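Long-range contact in nucleoporin 53 (Pichia guilliermondii, PDB 3P3D), which probably serves as a structural part of the nuclear pore complex, the piece crystallised being its RNA recognition motif (RRM) domain: residues A9-G14 with G92-T97. Residues are numbered along the deposited sequence; the frame is centred on the assembly and turned at random.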
ATOM      1  N   ALA A   9       2.291   6.874  -5.888  1.00 35.91           N
ATOM      2  CA  ALA A   9       1.664   5.648  -5.411  1.00 35.19           C
ATOM      3  C   ALA A   9       2.705   4.564  -5.303  1.00 34.70           C
ATOM      4  O   ALA A   9       3.744   4.609  -5.959  1.00 33.86           O
ATOM      5  CB  ALA A   9       0.545   5.196  -6.340  1.00 34.60           C
ATOM      6  N   ILE A  10       2.394   3.579  -4.469  1.00 34.35           N
ATOM      7  CA  ILE A  10       3.254   2.436  -4.284  1.00 34.04           C
ATOM      8  C   ILE A  10       2.377   1.226  -4.415  1.00 34.59           C
ATOM      9  O   ILE A  10       1.145   1.319  -4.225  1.00 34.99           O
ATOM     10  CB  ILE A  10       3.967   2.468  -2.875  1.00 33.54           C
ATOM     11  CG1 ILE A  10       2.970   2.372  -1.721  1.00 33.15           C
ATOM     12  CG2 ILE A  10       4.821   3.726  -2.725  1.00 31.90           C
ATOM     13  CD1 ILE A  10       3.590   2.418  -0.336  1.00 32.05           C
ATOM     14  N   LEU A  11       3.006   0.100  -4.732  1.00 35.19           N
ATOM     15  CA  LEU A  11       2.397  -1.212  -4.525  1.00 35.75           C
ATOM     16  C   LEU A  11       2.955  -1.923  -3.276  1.00 36.21           C
ATOM     17  O   LEU A  11       4.153  -2.125  -3.189  1.00 36.34           O
ATOM     18  CB  LEU A  11       2.639  -2.050  -5.751  1.00 35.73           C
ATOM     19  CG  LEU A  11       1.924  -1.509  -6.999  1.00 35.60           C
ATOM     20  CD1 LEU A  11       2.472  -2.163  -8.243  1.00 35.47           C
ATOM     21  CD2 LEU A  11       0.430  -1.720  -6.884  1.00 35.04           C
ATOM     22  N   VAL A  12       2.104  -2.270  -2.304  1.00 37.16           N
ATOM     23  CA  VAL A  12       2.537  -3.100  -1.167  1.00 37.97           C
ATOM     24  C   VAL A  12       2.041  -4.516  -1.376  1.00 38.11           C
ATOM     25  O   VAL A  12       0.920  -4.723  -1.809  1.00 38.51           O
ATOM     26  CB  VAL A  12       2.104  -2.553   0.240  1.00 38.14           C
ATOM     27  CG1 VAL A  12       2.499  -1.099   0.416  1.00 37.34           C
ATOM     28  CG2 VAL A  12       0.635  -2.688   0.449  1.00 40.83           C
ATOM     29  N   PHE A  13       2.875  -5.501  -1.070  1.00 38.65           N
ATOM     30  CA  PHE A  13       2.548  -6.885  -1.415  1.00 38.53           C
ATOM     31  C   PHE A  13       3.211  -7.930  -0.527  1.00 39.88           C
ATOM     32  O   PHE A  13       4.174  -7.643   0.170  1.00 40.45           O
ATOM     33  CB  PHE A  13       2.927  -7.151  -2.891  1.00 37.92           C
ATOM     34  CG  PHE A  13       4.419  -7.046  -3.191  1.00 33.62           C
ATOM     35  CD1 PHE A  13       5.239  -8.147  -3.076  1.00 30.55           C
ATOM     36  CD2 PHE A  13       4.985  -5.855  -3.601  1.00 31.50           C
ATOM     37  CE1 PHE A  13       6.583  -8.064  -3.341  1.00 29.77           C
ATOM     38  CE2 PHE A  13       6.362  -5.769  -3.885  1.00 31.31           C
ATOM     39  CZ  PHE A  13       7.150  -6.864  -3.753  1.00 30.12           C
ATOM     40  N   GLY A  14       2.689  -9.153  -0.604  1.00 41.67           N
ATOM     41  CA  GLY A  14       3.282 -10.338   0.017  1.00 42.39           C
ATOM     42  C   GLY A  14       2.642 -10.776   1.329  1.00 43.26           C
ATOM     43  O   GLY A  14       3.153 -11.664   2.002  1.00 42.82           O
ATOM     44  N   GLY A  92       6.656  -6.393   0.775  1.00 39.77           N
ATOM     45  CA  GLY A  92       7.280  -5.741  -0.382  1.00 39.38           C
ATOM     46  C   GLY A  92       6.684  -4.376  -0.655  1.00 38.31           C
ATOM     47  O   GLY A  92       5.480  -4.165  -0.503  1.00 38.65           O
ATOM     48  N   VAL A  93       7.530  -3.433  -1.038  1.00 37.88           N
ATOM     49  CA  VAL A  93       7.061  -2.116  -1.428  1.00 37.07           C
ATOM     50  C   VAL A  93       7.851  -1.703  -2.635  1.00 37.60           C
ATOM     51  O   VAL A  93       9.081  -1.742  -2.612  1.00 37.56           O
ATOM     52  CB  VAL A  93       7.209  -1.047  -0.317  1.00 36.83           C
ATOM     53  CG1 VAL A  93       6.494   0.254  -0.715  1.00 34.47           C
ATOM     54  CG2 VAL A  93       6.648  -1.542   0.989  1.00 35.46           C
ATOM     55  N   ILE A  94       7.137  -1.335  -3.702  1.00 38.28           N
ATOM     56  CA  ILE A  94       7.773  -0.814  -4.924  1.00 38.78           C
ATOM     57  C   ILE A  94       6.958   0.346  -5.434  1.00 39.20           C
ATOM     58  O   ILE A  94       5.775   0.441  -5.106  1.00 39.16           O
ATOM     59  CB  ILE A  94       7.898  -1.886  -6.066  1.00 38.43           C
ATOM     60  CG1 ILE A  94       6.554  -2.542  -6.397  1.00 38.36           C
ATOM     61  CG2 ILE A  94       8.886  -2.960  -5.702  1.00 38.86           C
ATOM     62  CD1 ILE A  94       6.572  -3.295  -7.729  1.00 38.34           C
ATOM     63  N   PRO A  95       7.575   1.224  -6.250  1.00 40.26           N
ATOM     64  CA  PRO A  95       6.800   2.252  -6.905  1.00 40.94           C
ATOM     65  C   PRO A  95       5.713   1.623  -7.777  1.00 41.87           C
ATOM     66  O   PRO A  95       5.970   0.629  -8.466  1.00 41.98           O
ATOM     67  CB  PRO A  95       7.833   2.945  -7.781  1.00 41.06           C
ATOM     68  CG  PRO A  95       9.155   2.531  -7.238  1.00 40.82           C
ATOM     69  CD  PRO A  95       8.939   1.165  -6.804  1.00 40.50           C
ATOM     70  N   TYR A  96       4.513   2.184  -7.732  1.00 42.88           N
ATOM     71  CA  TYR A  96       3.456   1.792  -8.648  1.00 44.86           C
ATOM     72  C   TYR A  96       3.841   2.037 -10.115  1.00 45.32           C
ATOM     73  O   TYR A  96       4.478   3.043 -10.431  1.00 45.66           O
ATOM     74  CB  TYR A  96       2.190   2.586  -8.332  1.00 45.50           C
ATOM     75  CG  TYR A  96       1.190   2.643  -9.472  1.00 48.08           C
ATOM     76  CD1 TYR A  96       0.302   1.602  -9.685  1.00 48.93           C
ATOM     77  CD2 TYR A  96       1.134   3.754 -10.336  1.00 51.34           C
ATOM     78  CE1 TYR A  96      -0.613   1.642 -10.714  1.00 51.36           C
ATOM     79  CE2 TYR A  96       0.213   3.802 -11.385  1.00 51.43           C
ATOM     80  CZ  TYR A  96      -0.663   2.741 -11.558  1.00 52.13           C
ATOM     81  OH  TYR A  96      -1.596   2.750 -12.571  1.00 54.68           O
ATOM     82  N   THR A  97       3.476   1.106 -10.989  1.00 46.13           N
ATOM     83  CA  THR A  97       3.498   1.326 -12.447  1.00 46.87           C
ATOM     84  C   THR A  97       2.255   0.688 -13.041  1.00 47.66           C
ATOM     85  O   THR A  97       1.806  -0.355 -12.547  1.00 47.67           O
ATOM     86  CB  THR A  97       4.714   0.683 -13.158  1.00 46.79           C
ATOM     87  OG1 THR A  97       4.615  -0.753 -13.086  1.00 47.77           O
ATOM     88  CG2 THR A  97       6.034   1.159 -12.581  1.00 45.69           C
TER
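Ala-9 O accepts the backbone N-H of Tyr-96, whose N sits 3.1 Å away and well above the carbonyl plane. Beside this bond Ala-9 CB rests 3.7 Å from Tyr-96 CB. Ile-10 sends CD1 to within 3.6 Å of Val-93 CG1, on the face that helices 20-27 and 72-79 cover. CG1 of Ile-10 lies between its backbone N and carbonyl carbon (chi1 64°), which carries CD1 toward that methyl. Leu-11 N donates to Ile-94 O at 2.8 Å, and Ile-94 N donates back to Leu-11 O at 3.1 Å. Leu-11 CD2 meets the Tyr-96 ring at its edge, and CB touches Ile-94 CG1. Val-12 shares the helix-covered face with Val-93 and packs on helix 20-27; its CA-H points at Gly-92 O. Phe-13 exchanges two backbone bonds with Gly-92 and lays its ring over that glycine, Gly-92 CA lying 3.6 Å from the centroid. A CB on Gly-92 would clash with Phe-13 CZ. An alanine in place of Phe-13 would probably strip the aromatic cover from Gly-92 and take away one neighbour of Ile-94 CG1. This antiparallel beta1-beta4 pairing, strand 9-13 with strand 89-95, is characteristic of the RRM fold, here of the Nup53/35/40 type.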